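Local atomic coordinates of glycoside hydrolase 15-related protein (Kribbella flavida, PDB entry 5Z3E), a protein that hydrolyses the alpha-1,6-glucosidic bond of isomaltose from its non-reducing end, releasing beta-D-glucose and D-glucose in the intracellular breakdown of a starch-derived cyclic tetrasaccharide. Residues Arg341-Gln346 and Gly351-Gln356; Ala321-Asn326 and Leu337-Trp342; Asp308-Tyr311 and Gln315-Leu318. The protein carries 1 engineered substitution. All blocks are in the same frame, centred on the assembly; numbering follows the deposited sequence.

Contact 1: residues Arg341-Gln346 and Gly351-Gln356; sequences RWIADQ and GDLPAQ. Engineered in segment 351-356: Ala355 (natural residue Glu).
Gln346 and Leu353 bring the two backbones to their nearest approach, 6.3 Å between CA atoms, where the chain leaving helix 333-344 doubles back and runs as a loop toward strand 356-357. The Leu353 side chain reaches back to the helix: with CG anti to the carbonyl carbon (chi1 -70°), its two methyls are carried to Ile343 CG2, and the two side chains meet at about a right angle. Leu353 CD2 sits 4.0 Å from Ile343 CG2 and 3.5 Å from Ile343 O, a carbonyl that also accepts from the backbone N of Gln346. Tyr388 of helix 382-394 touches both Ile343 and Leu353, extending the apolar patch.

Pro354 adds a second touching point, its ring CD lying 3.4 Å from Gln346 O. The side chain of Gln346 folds back over its own turn: NE2 donates to Trp342 O at 2.9 Å with an N-H...O angle of 147°, and the same nitrogen stands 3.3 Å above one face of the Trp342 indole, toward its rim. OE1 is hydrogen-bonded to His359. Both ends of the amide are thus tied, which fixes its rotation. Engineered Ala355 replaces the natural Glu, inferred to be the proton acceptor. Between 341-346 and 351-356 the chemistry is van der Waals contact of methyl and ring carbon with methyl and carbonyl oxygen; polar anchoring of the loop comes from elsewhere, including Leu381 and Ser384.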
ATOM      1  N   ARG A 341      -7.929 -14.010  12.056  1.00 12.60           N
ATOM      2  CA  ARG A 341      -8.533 -14.046  13.394  1.00 13.37           C
ATOM      3  C   ARG A 341      -7.930 -12.967  14.286  1.00 13.61           C
ATOM      4  O   ARG A 341      -8.630 -12.307  15.044  1.00 14.57           O
ATOM      5  CB  ARG A 341      -8.367 -15.427  14.027  1.00 14.19           C
ATOM      6  CG  ARG A 341      -9.141 -16.524  13.369  1.00 14.06           C
ATOM      7  CD  ARG A 341      -8.960 -17.847  14.124  1.00 16.92           C
ATOM      8  NE  ARG A 341      -9.578 -18.951  13.407  1.00 16.27           N
ATOM      9  CZ  ARG A 341      -8.907 -19.892  12.748  1.00 16.25           C
ATOM     10  NH1 ARG A 341      -7.575 -19.865  12.739  1.00 17.88           N
ATOM     11  NH2 ARG A 341      -9.559 -20.803  12.068  1.00 22.58           N
ATOM     12  N   TRP A 342      -6.606 -12.811  14.225  1.00 12.71           N
ATOM     13  CA  TRP A 342      -5.951 -11.777  15.040  1.00 12.86           C
ATOM     14  C   TRP A 342      -6.485 -10.391  14.704  1.00 12.90           C
ATOM     15  O   TRP A 342      -6.808  -9.599  15.592  1.00 13.33           O
ATOM     16  CB  TRP A 342      -4.420 -11.811  14.877  1.00 13.14           C
ATOM     17  CG  TRP A 342      -3.734 -10.799  15.755  1.00 12.65           C
ATOM     18  CD1 TRP A 342      -3.356 -10.982  17.055  1.00 13.71           C
ATOM     19  CD2 TRP A 342      -3.412  -9.443  15.440  1.00 11.90           C
ATOM     20  NE1 TRP A 342      -2.809  -9.849  17.558  1.00 13.68           N
ATOM     21  CE2 TRP A 342      -2.831  -8.873  16.590  1.00 12.56           C
ATOM     22  CE3 TRP A 342      -3.549  -8.652  14.291  1.00 12.10           C
ATOM     23  CZ2 TRP A 342      -2.409  -7.544  16.636  1.00 12.84           C
ATOM     24  CZ3 TRP A 342      -3.108  -7.356  14.336  1.00 11.97           C
ATOM     25  CH2 TRP A 342      -2.550  -6.799  15.502  1.00 12.75           C
ATOM     26  N   ILE A 343      -6.616 -10.093  13.414  1.00 12.80           N
ATOM     27  CA  ILE A 343      -7.148  -8.803  13.009  1.00 12.01           C
ATOM     28  C   ILE A 343      -8.558  -8.603  13.570  1.00 12.77           C
ATOM     29  O   ILE A 343      -8.885  -7.550  14.108  1.00 13.37           O
ATOM     30  CB  ILE A 343      -7.193  -8.674  11.485  1.00 12.74           C
ATOM     31  CG1 ILE A 343      -5.761  -8.660  10.932  1.00 12.81           C
ATOM     32  CG2 ILE A 343      -7.993  -7.441  11.091  1.00 12.39           C
ATOM     33  CD1 ILE A 343      -5.728  -8.978   9.460  1.00 13.79           C
ATOM     34  N   ALA A 344      -9.425  -9.609  13.436  1.00 13.58           N
ATOM     35  CA  ALA A 344     -10.801  -9.477  13.886  1.00 14.95           C
ATOM     36  C   ALA A 344     -10.845  -9.179  15.382  1.00 14.76           C
ATOM     37  O   ALA A 344     -11.734  -8.457  15.842  1.00 16.44           O
ATOM     38  CB  ALA A 344     -11.597 -10.711  13.542  1.00 16.86           C
ATOM     39  N   ASP A 345      -9.912  -9.744  16.142  1.00 15.49           N
ATOM     40  CA  ASP A 345      -9.856  -9.519  17.579  1.00 16.57           C
ATOM     41  C   ASP A 345      -9.441  -8.090  17.931  1.00 16.61           C
ATOM     42  O   ASP A 345      -9.529  -7.722  19.119  1.00 18.78           O
ATOM     43  CB  ASP A 345      -8.894 -10.518  18.214  1.00 19.89           C
ATOM     44  CG  ASP A 345      -9.433 -11.934  18.234  1.00 29.08           C
ATOM     45  OD1 ASP A 345     -10.661 -12.142  18.062  1.00 40.06           O
ATOM     46  OD2 ASP A 345      -8.619 -12.868  18.480  1.00 34.99           O
ATOM     47  N   GLN A 346      -9.017  -7.288  16.951  1.00 15.01           N
ATOM     48  CA  GLN A 346      -8.640  -5.900  17.227  1.00 14.58           C
ATOM     49  C   GLN A 346      -9.762  -4.921  16.935  1.00 15.54           C
ATOM     50  O   GLN A 346      -9.625  -3.731  17.165  1.00 16.65           O
ATOM     51  CB  GLN A 346      -7.388  -5.496  16.443  1.00 14.20           C
ATOM     52  CG  GLN A 346      -6.271  -6.537  16.532  1.00 14.06           C
ATOM     53  CD  GLN A 346      -6.032  -7.039  17.921  1.00 14.68           C
ATOM     54  OE1 GLN A 346      -6.056  -6.285  18.880  1.00 16.33           O
ATOM     55  NE2 GLN A 346      -5.814  -8.345  18.046  1.00 15.34           N
ATOM     56  N   GLY A 351     -16.896  -2.149  15.589  1.00 19.69           N
ATOM     57  CA  GLY A 351     -16.319  -2.882  14.439  1.00 19.03           C
ATOM     58  C   GLY A 351     -15.171  -2.178  13.802  1.00 16.15           C
ATOM     59  O   GLY A 351     -14.612  -2.676  12.825  1.00 16.20           O
ATOM     60  N   ASP A 352     -14.793  -1.008  14.332  1.00 16.19           N
ATOM     61  CA  ASP A 352     -13.718  -0.247  13.682  1.00 15.00           C
ATOM     62  C   ASP A 352     -12.361  -0.847  13.997  1.00 14.50           C
ATOM     63  O   ASP A 352     -12.087  -1.303  15.126  1.00 15.84           O
ATOM     64  CB  ASP A 352     -13.744   1.210  14.160  1.00 16.13           C
ATOM     65  CG  ASP A 352     -14.921   1.999  13.663  1.00 18.33           C
ATOM     66  OD1 ASP A 352     -15.590   1.566  12.705  1.00 18.14           O
ATOM     67  OD2 ASP A 352     -15.130   3.089  14.205  1.00 21.39           O
ATOM     68  N   LEU A 353     -11.475  -0.806  12.995  1.00 13.54           N
ATOM     69  CA  LEU A 353     -10.139  -1.346  13.115  1.00 12.92           C
ATOM     70  C   LEU A 353      -9.136  -0.222  13.232  1.00 12.68           C
ATOM     71  O   LEU A 353      -9.119   0.695  12.382  1.00 13.53           O
ATOM     72  CB  LEU A 353      -9.775  -2.215  11.900  1.00 12.46           C
ATOM     73  CG  LEU A 353     -10.511  -3.544  11.807  1.00 12.82           C
ATOM     74  CD1 LEU A 353     -10.328  -4.135  10.429  1.00 12.40           C
ATOM     75  CD2 LEU A 353     -10.036  -4.511  12.869  1.00 13.38           C
ATOM     76  N   PRO A 354      -8.292  -0.251  14.246  1.00 13.22           N
ATOM     77  CA  PRO A 354      -7.257   0.765  14.407  1.00 13.46           C
ATOM     78  C   PRO A 354      -6.123   0.554  13.408  1.00 12.61           C
ATOM     79  O   PRO A 354      -5.994  -0.519  12.796  1.00 12.69           O
ATOM     80  CB  PRO A 354      -6.738   0.538  15.816  1.00 16.44           C
ATOM     81  CG  PRO A 354      -6.958  -0.872  16.010  1.00 20.93           C
ATOM     82  CD  PRO A 354      -8.223  -1.271  15.300  1.00 15.51           C
ATOM     83  N   ALA A 355      -5.255   1.560  13.309  1.00 12.22           N
ATOM     84  CA  ALA A 355      -4.011   1.369  12.567  1.00 12.20           C
ATOM     85  C   ALA A 355      -3.147   0.274  13.206  1.00 11.80           C
ATOM     86  O   ALA A 355      -2.567  -0.569  12.537  1.00 11.60           O
ATOM     87  CB  ALA A 355      -3.236   2.658  12.491  1.00 13.03           C
ATOM     88  N   GLN A 356      -3.042   0.325  14.541  1.00 12.27           N
ATOM     89  CA  GLN A 356      -2.174  -0.564  15.287  1.00 12.47           C
ATOM     90  C   GLN A 356      -2.719  -0.730  16.686  1.00 13.10           C
ATOM     91  O   GLN A 356      -3.542   0.086  17.118  1.00 14.11           O
ATOM     92  CB  GLN A 356      -0.756  -0.038  15.346  1.00 13.34           C
ATOM     93  CG  GLN A 356      -0.613   1.310  16.065  1.00 14.49           C
ATOM     94  CD  GLN A 356       0.827   1.702  16.261  1.00 14.82           C
ATOM     95  OE1 GLN A 356       1.601   0.993  16.930  1.00 15.98           O
ATOM     96  NE2 GLN A 356       1.233   2.814  15.655  1.00 14.93           N
TER

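Contact 2: residues Ala321-Asn326 and Leu337-Trp342; sequences ALLGWN and LRHLRW
His339 meets Leu323 and Gly324 on the facing helix, and its CA lies 5.4 Å from that of Gly324. Along 337-342, Leu337 directs its CB away from the partner helix, and its carbonyl O accepts from Arg341 N one turn on. Arg338 comes next; its guanidinium has His339 CE1 3.6 Å above one face, displaced toward the rim. His339 itself carries the interface. Gly324 has no side chain, so His339 CB can rest against Gly324 CA at 4.1 Å. With CG anti to the carbonyl carbon (chi1 -69°), the imidazole reaches Leu323, whose CG lies over one ring face and whose CD2 comes within 3.8 Å of His339 NE2. The ring nitrogens are both engaged outside this pair of segments, NE2 with Asp297 and ND1 with the carbonyl of Gly335, so the buried imidazole is held against rotation; with an acceptor at each nitrogen, one of them a carboxylate, the doubly protonated form is probably favoured. Leu340 turns to Tyr388 and Leu397, Arg341 forms a salt bridge with Glu34, and Trp342 packs on Ile317 and Ser320. Helices 317-329 and 333-344 are consecutive in the chain. Helix 382-394 touches both through Ala321, Trp325 and Leu340, while helix 74-87 meets Trp325, an arrangement consistent with the (alpha/alpha)6 barrel of family 15.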
ATOM      1  N   ALA A 321      -2.597  -8.347   7.896  1.00  9.20           N
ATOM      2  CA  ALA A 321      -3.412  -8.702   6.751  1.00  9.26           C
ATOM      3  C   ALA A 321      -2.536  -9.006   5.547  1.00  9.08           C
ATOM      4  O   ALA A 321      -2.795  -9.945   4.800  1.00  9.68           O
ATOM      5  CB  ALA A 321      -4.369  -7.575   6.417  1.00 10.05           C
ATOM      6  N   LEU A 322      -1.513  -8.182   5.319  1.00  9.05           N
ATOM      7  CA  LEU A 322      -0.592  -8.396   4.213  1.00  8.98           C
ATOM      8  C   LEU A 322       0.119  -9.743   4.321  1.00  8.83           C
ATOM      9  O   LEU A 322       0.261 -10.475   3.333  1.00  9.17           O
ATOM     10  CB  LEU A 322       0.414  -7.242   4.199  1.00  9.38           C
ATOM     11  CG  LEU A 322       1.466  -7.294   3.128  1.00 10.17           C
ATOM     12  CD1 LEU A 322       0.870  -7.230   1.735  1.00 10.48           C
ATOM     13  CD2 LEU A 322       2.447  -6.153   3.361  1.00 10.72           C
ATOM     14  N   LEU A 323       0.602 -10.068   5.523  1.00  8.79           N
ATOM     15  CA  LEU A 323       1.249 -11.357   5.718  1.00  8.90           C
ATOM     16  C   LEU A 323       0.238 -12.481   5.502  1.00  8.75           C
ATOM     17  O   LEU A 323       0.544 -13.471   4.827  1.00  9.34           O
ATOM     18  CB  LEU A 323       1.931 -11.440   7.085  1.00  9.36           C
ATOM     19  CG  LEU A 323       2.704 -12.730   7.335  1.00 10.08           C
ATOM     20  CD1 LEU A 323       3.771 -13.008   6.282  1.00 11.98           C
ATOM     21  CD2 LEU A 323       3.339 -12.691   8.721  1.00 11.83           C
ATOM     22  N   GLY A 324      -0.968 -12.337   6.054  1.00  9.16           N
ATOM     23  CA  GLY A 324      -1.977 -13.351   5.846  1.00  9.58           C
ATOM     24  C   GLY A 324      -2.303 -13.587   4.374  1.00  9.20           C
ATOM     25  O   GLY A 324      -2.481 -14.727   3.941  1.00  9.90           O
ATOM     26  N   TRP A 325      -2.403 -12.496   3.606  1.00  8.95           N
ATOM     27  CA  TRP A 325      -2.680 -12.572   2.168  1.00  9.02           C
ATOM     28  C   TRP A 325      -1.585 -13.383   1.489  1.00  8.89           C
ATOM     29  O   TRP A 325      -1.829 -14.252   0.668  1.00  9.55           O
ATOM     30  CB  TRP A 325      -2.752 -11.143   1.662  1.00  9.34           C
ATOM     31  CG  TRP A 325      -3.066 -10.920   0.208  1.00  9.49           C
ATOM     32  CD1 TRP A 325      -3.434 -11.809  -0.763  1.00 10.27           C
ATOM     33  CD2 TRP A 325      -3.074  -9.633  -0.406  1.00  9.01           C
ATOM     34  NE1 TRP A 325      -3.663 -11.133  -1.939  1.00 10.50           N
ATOM     35  CE2 TRP A 325      -3.449  -9.805  -1.746  1.00  9.64           C
ATOM     36  CE3 TRP A 325      -2.791  -8.348   0.054  1.00  8.97           C
ATOM     37  CZ2 TRP A 325      -3.555  -8.719  -2.638  1.00 10.07           C
ATOM     38  CZ3 TRP A 325      -2.892  -7.294  -0.811  1.00  9.89           C
ATOM     39  CH2 TRP A 325      -3.268  -7.476  -2.134  1.00 10.09           C
ATOM     40  N   ASN A 326      -0.335 -13.075   1.859  1.00  8.67           N
ATOM     41  CA  ASN A 326       0.812 -13.773   1.313  1.00  8.62           C
ATOM     42  C   ASN A 326       0.849 -15.259   1.712  1.00  9.19           C
ATOM     43  O   ASN A 326       1.210 -16.108   0.886  1.00  9.97           O
ATOM     44  CB  ASN A 326       2.085 -13.037   1.678  1.00  8.65           C
ATOM     45  CG  ASN A 326       2.373 -11.992   0.636  1.00  8.38           C
ATOM     46  OD1 ASN A 326       2.979 -12.323  -0.390  1.00  9.03           O
ATOM     47  ND2 ASN A 326       1.851 -10.788   0.818  1.00  8.57           N
ATOM     48  N   LEU A 337      -5.503 -17.790   8.044  1.00 11.09           N
ATOM     49  CA  LEU A 337      -6.631 -17.704   8.949  1.00 11.73           C
ATOM     50  C   LEU A 337      -6.201 -17.213  10.331  1.00 11.67           C
ATOM     51  O   LEU A 337      -6.933 -16.460  10.958  1.00 12.46           O
ATOM     52  CB  LEU A 337      -7.333 -19.061   9.077  1.00 13.15           C
ATOM     53  CG  LEU A 337      -8.176 -19.438   7.857  1.00 13.86           C
ATOM     54  CD1 LEU A 337      -8.503 -20.920   7.907  1.00 16.78           C
ATOM     55  CD2 LEU A 337      -9.461 -18.606   7.839  1.00 17.22           C
ATOM     56  N   ARG A 338      -5.039 -17.646  10.811  1.00 11.46           N
ATOM     57  CA  ARG A 338      -4.590 -17.182  12.110  1.00 11.80           C
ATOM     58  C   ARG A 338      -4.447 -15.665  12.121  1.00 12.10           C
ATOM     59  O   ARG A 338      -4.797 -14.995  13.095  1.00 12.64           O
ATOM     60  CB  ARG A 338      -3.292 -17.863  12.500  1.00 12.84           C
ATOM     61  CG  ARG A 338      -2.773 -17.444  13.865  1.00 13.23           C
ATOM     62  CD  ARG A 338      -1.674 -18.338  14.417  1.00 14.67           C
ATOM     63  NE  ARG A 338      -0.446 -18.240  13.648  1.00 15.91           N
ATOM     64  CZ  ARG A 338       0.536 -17.364  13.874  1.00 15.91           C
ATOM     65  NH1 ARG A 338       1.611 -17.379  13.126  1.00 18.01           N
ATOM     66  NH2 ARG A 338       0.466 -16.490  14.879  1.00 17.92           N
ATOM     67  N   HIS A 339      -3.909 -15.115  11.037  1.00 11.33           N
ATOM     68  CA  HIS A 339      -3.777 -13.670  10.939  1.00 11.01           C
ATOM     69  C   HIS A 339      -5.111 -12.964  10.773  1.00 11.43           C
ATOM     70  O   HIS A 339      -5.312 -11.903  11.343  1.00 12.52           O
ATOM     71  CB  HIS A 339      -2.744 -13.325   9.838  1.00 11.08           C
ATOM     72  CG  HIS A 339      -1.353 -13.717  10.240  1.00 10.96           C
ATOM     73  ND1 HIS A 339      -0.843 -14.999  10.083  1.00 12.03           N
ATOM     74  CD2 HIS A 339      -0.400 -13.026  10.918  1.00 11.90           C
ATOM     75  CE1 HIS A 339       0.371 -15.047  10.616  1.00 11.88           C
ATOM     76  NE2 HIS A 339       0.656 -13.875  11.134  1.00 12.35           N
ATOM     77  N   LEU A 340      -6.028 -13.552  10.017  1.00 11.27           N
ATOM     78  CA  LEU A 340      -7.371 -13.008   9.904  1.00 12.14           C
ATOM     79  C   LEU A 340      -8.047 -12.938  11.277  1.00 12.47           C
ATOM     80  O   LEU A 340      -8.683 -11.938  11.621  1.00 13.51           O
ATOM     81  CB  LEU A 340      -8.200 -13.809   8.927  1.00 13.20           C
ATOM     82  CG  LEU A 340      -9.577 -13.258   8.639  1.00 15.49           C
ATOM     83  CD1 LEU A 340      -9.474 -11.986   7.806  1.00 19.15           C
ATOM     84  CD2 LEU A 340     -10.461 -14.295   7.945  1.00 22.25           C
ATOM     85  N   ARG A 341      -7.929 -14.010  12.056  1.00 12.60           N
ATOM     86  CA  ARG A 341      -8.533 -14.046  13.394  1.00 13.37           C
ATOM     87  C   ARG A 341      -7.930 -12.967  14.286  1.00 13.61           C
ATOM     88  O   ARG A 341      -8.630 -12.307  15.044  1.00 14.57           O
ATOM     89  CB  ARG A 341      -8.367 -15.427  14.027  1.00 14.19           C
ATOM     90  CG  ARG A 341      -9.141 -16.524  13.369  1.00 14.06           C
ATOM     91  CD  ARG A 341      -8.960 -17.847  14.124  1.00 16.92           C
ATOM     92  NE  ARG A 341      -9.578 -18.951  13.407  1.00 16.27           N
ATOM     93  CZ  ARG A 341      -8.907 -19.892  12.748  1.00 16.25           C
ATOM     94  NH1 ARG A 341      -7.575 -19.865  12.739  1.00 17.88           N
ATOM     95  NH2 ARG A 341      -9.559 -20.803  12.068  1.00 22.58           N
ATOM     96  N   TRP A 342      -6.606 -12.811  14.225  1.00 12.71           N
ATOM     97  CA  TRP A 342      -5.951 -11.777  15.040  1.00 12.86           C
ATOM     98  C   TRP A 342      -6.485 -10.391  14.704  1.00 12.90           C
ATOM     99  O   TRP A 342      -6.808  -9.599  15.592  1.00 13.33           O
ATOM    100  CB  TRP A 342      -4.420 -11.811  14.877  1.00 13.14           C
ATOM    101  CG  TRP A 342      -3.734 -10.799  15.755  1.00 12.65           C
ATOM    102  CD1 TRP A 342      -3.356 -10.982  17.055  1.00 13.71           C
ATOM    103  CD2 TRP A 342      -3.412  -9.443  15.440  1.00 11.90           C
ATOM    104  NE1 TRP A 342      -2.809  -9.849  17.558  1.00 13.68           N
ATOM    105  CE2 TRP A 342      -2.831  -8.873  16.590  1.00 12.56           C
ATOM    106  CE3 TRP A 342      -3.549  -8.652  14.291  1.00 12.10           C
ATOM    107  CZ2 TRP A 342      -2.409  -7.544  16.636  1.00 12.84           C
ATOM    108  CZ3 TRP A 342      -3.108  -7.356  14.336  1.00 11.97           C
ATOM    109  CH2 TRP A 342      -2.550  -6.799  15.502  1.00 12.75           C
TER

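Contact 3: residues Asp308-Tyr311 and Gln315-Leu318; sequences DVFY and QWIL
Phe310 and Trp316 meet rim to rim: Trp316 CZ2 lies at the edge of the phenyl ring, in its plane, 3.9 Å from Phe310 CE2, and Phe310 CD2 lies in turn at the edge of the indole. The ring planes are about 28° apart, so the two are roughly coplanar and touch edge to edge. The phenyl group is placed there with CG anti to the backbone N (chi1 180°), and one of its faces is backed by Tyr311 CD1, 3.6 Å above the ring centre. Beside the aromatic edge, a water lies in the indole plane and accepts from Trp316 NE1 at 2.9 Å. It is also hydrogen-bonded to Asp308 OD2 (2.7 Å) and Phe310 O (2.8 Å). Asp308 OD1 closes an Asx turn, accepting from Phe310 N at 3.1 Å from well above the carboxylate plane, while OD2 forms a salt bridge with Arg304. The contact probably borders the active site: the Trp316 side chain is about 4 Å from that of engineered Ala355, an inferred proton-acceptor position, and the Phe310 side chain about 8 Å from that of Glu198, the inferred proton donor. Chemically, the indole N-H and Asp308 OD2 share one water, while the rings themselves touch carbon against carbon.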
ATOM      1  N   ASP A 308      11.074   0.784  15.392  1.00 18.30           N
ATOM      2  CA  ASP A 308       9.898   1.602  15.334  1.00 19.24           C
ATOM      3  C   ASP A 308       9.517   2.064  16.750  1.00 20.76           C
ATOM      4  O   ASP A 308       9.248   1.221  17.615  1.00 21.05           O
ATOM      5  CB  ASP A 308       8.835   0.774  14.679  1.00 17.45           C
ATOM      6  CG  ASP A 308       7.598   1.564  14.358  1.00 16.31           C
ATOM      7  OD1 ASP A 308       7.650   2.825  14.383  1.00 19.24           O
ATOM      8  OD2 ASP A 308       6.577   0.932  14.029  1.00 14.11           O
ATOM      9  N   VAL A 309       9.473   3.384  16.912  1.00 22.99           N
ATOM     10  CA  VAL A 309       9.069   3.981  18.174  1.00 25.49           C
ATOM     11  C   VAL A 309       7.723   4.689  18.074  1.00 22.72           C
ATOM     12  O   VAL A 309       7.218   5.251  19.048  1.00 25.06           O
ATOM     13  CB  VAL A 309      10.135   4.977  18.698  1.00 27.19           C
ATOM     14  CG1 VAL A 309      11.428   4.243  19.023  1.00 29.06           C
ATOM     15  CG2 VAL A 309      10.386   6.060  17.694  1.00 27.96           C
ATOM     16  N   PHE A 310       7.133   4.652  16.860  1.00 22.33           N
ATOM     17  CA  PHE A 310       5.908   5.353  16.626  1.00 21.79           C
ATOM     18  C   PHE A 310       4.807   4.685  17.443  1.00 20.86           C
ATOM     19  O   PHE A 310       4.512   3.500  17.231  1.00 20.11           O
ATOM     20  CB  PHE A 310       5.637   5.363  15.123  1.00 21.33           C
ATOM     21  CG  PHE A 310       4.374   6.054  14.697  1.00 19.67           C
ATOM     22  CD1 PHE A 310       4.180   7.420  14.923  1.00 21.78           C
ATOM     23  CD2 PHE A 310       3.404   5.340  13.997  1.00 19.14           C
ATOM     24  CE1 PHE A 310       3.038   8.047  14.438  1.00 22.75           C
ATOM     25  CE2 PHE A 310       2.245   5.977  13.530  1.00 20.43           C
ATOM     26  CZ  PHE A 310       2.069   7.335  13.740  1.00 20.98           C
ATOM     27  N   TYR A 311       4.256   5.432  18.417  1.00 23.35           N
ATOM     28  CA  TYR A 311       3.360   4.854  19.369  1.00 21.93           C
ATOM     29  C   TYR A 311       3.947   3.628  20.078  1.00 21.35           C
ATOM     30  O   TYR A 311       3.221   2.721  20.513  1.00 21.51           O
ATOM     31  CB  TYR A 311       1.962   4.547  18.817  1.00 22.76           C
ATOM     32  CG  TYR A 311       1.151   5.782  18.527  1.00 21.60           C
ATOM     33  CD1 TYR A 311       1.278   6.495  17.352  1.00 22.20           C
ATOM     34  CD2 TYR A 311       0.274   6.280  19.512  1.00 24.70           C
ATOM     35  CE1 TYR A 311       0.535   7.636  17.117  1.00 23.33           C
ATOM     36  CE2 TYR A 311      -0.472   7.433  19.284  1.00 25.84           C
ATOM     37  CZ  TYR A 311      -0.344   8.116  18.088  1.00 24.87           C
ATOM     38  OH  TYR A 311      -1.108   9.237  17.863  1.00 25.01           O
ATOM     39  N   GLN A 315       1.585  -3.265  16.879  1.00 12.41           N
ATOM     40  CA  GLN A 315       1.250  -4.311  15.919  1.00 11.70           C
ATOM     41  C   GLN A 315       0.216  -3.776  14.944  1.00 10.95           C
ATOM     42  O   GLN A 315      -0.847  -3.318  15.367  1.00 11.99           O
ATOM     43  CB  GLN A 315       0.686  -5.520  16.670  1.00 12.47           C
ATOM     44  CG  GLN A 315       1.683  -6.147  17.620  1.00 13.60           C
ATOM     45  CD  GLN A 315       0.986  -6.999  18.669  1.00 15.17           C
ATOM     46  OE1 GLN A 315       0.231  -6.452  19.474  1.00 18.19           O
ATOM     47  NE2 GLN A 315       1.233  -8.299  18.684  1.00 18.30           N
ATOM     48  N   TRP A 316       0.537  -3.829  13.648  1.00 10.34           N
ATOM     49  CA  TRP A 316      -0.267  -3.157  12.632  1.00 10.28           C
ATOM     50  C   TRP A 316      -1.208  -4.116  11.933  1.00  9.79           C
ATOM     51  O   TRP A 316      -0.799  -5.113  11.316  1.00 10.31           O
ATOM     52  CB  TRP A 316       0.660  -2.486  11.617  1.00 10.29           C
ATOM     53  CG  TRP A 316       1.238  -1.204  12.163  1.00 10.47           C
ATOM     54  CD1 TRP A 316       2.088  -1.026  13.220  1.00 10.98           C
ATOM     55  CD2 TRP A 316       0.941   0.106  11.671  1.00 10.35           C
ATOM     56  NE1 TRP A 316       2.322   0.316  13.413  1.00 11.51           N
ATOM     57  CE2 TRP A 316       1.633   1.023  12.474  1.00 11.10           C
ATOM     58  CE3 TRP A 316       0.170   0.577  10.607  1.00 10.98           C
ATOM     59  CZ2 TRP A 316       1.585   2.384  12.238  1.00 12.67           C
ATOM     60  CZ3 TRP A 316       0.111   1.924  10.385  1.00 12.14           C
ATOM     61  CH2 TRP A 316       0.824   2.821  11.190  1.00 12.65           C
ATOM     62  N   ILE A 317      -2.502  -3.779  11.955  1.00  9.87           N
ATOM     63  CA  ILE A 317      -3.531  -4.582  11.327  1.00  9.70           C
ATOM     64  C   ILE A 317      -3.206  -4.812   9.848  1.00  9.49           C
ATOM     65  O   ILE A 317      -3.320  -5.930   9.337  1.00  9.68           O
ATOM     66  CB  ILE A 317      -4.926  -3.964  11.514  1.00 10.49           C
ATOM     67  CG1 ILE A 317      -5.491  -4.238  12.927  1.00 11.64           C
ATOM     68  CG2 ILE A 317      -5.902  -4.483  10.482  1.00 11.15           C
ATOM     69  CD1 ILE A 317      -4.720  -3.666  14.075  1.00 12.12           C
ATOM     70  N   LEU A 318      -2.814  -3.742   9.137  1.00  9.49           N
ATOM     71  CA  LEU A 318      -2.612  -3.860   7.698  1.00  9.44           C
ATOM     72  C   LEU A 318      -1.458  -4.801   7.381  1.00  8.88           C
ATOM     73  O   LEU A 318      -1.458  -5.436   6.333  1.00  9.29           O
ATOM     74  CB  LEU A 318      -2.450  -2.463   7.072  1.00  9.67           C
ATOM     75  CG  LEU A 318      -1.179  -1.697   7.385  1.00 10.00           C
ATOM     76  CD1 LEU A 318      -0.082  -2.032   6.384  1.00 11.27           C
ATOM     77  CD2 LEU A 318      -1.426  -0.211   7.401  1.00 10.88           C
TER
HETATM   78  O   HOH W   1       4.241   1.729  15.122  1.00 15.58           O

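Contact 3 comes first along the chain, followed by contact 2 and then contact 1, which opens on Arg341 and Trp342 where contact 2 ends. The centres of contacts 1 and 2 are about 11 Å apart. Those of contacts 1 and 3 are about 13 Å apart, and those of contacts 2 and 3 about 16 Å. Helix 317-329 joins contacts 2 and 3, and helix 333-344 joins 1 and 2. Strands 315-316 and 356-357, paired antiparallel, connect contact 3 to contact 1. Ile343 CD1 packs 3.6 Å from Ala321 N, and Ala355 O lies 3.3 Å from Ile317 N, a probable hydrogen bond. The helix pair is thus packed against the loop that carries the inferred proton-acceptor position.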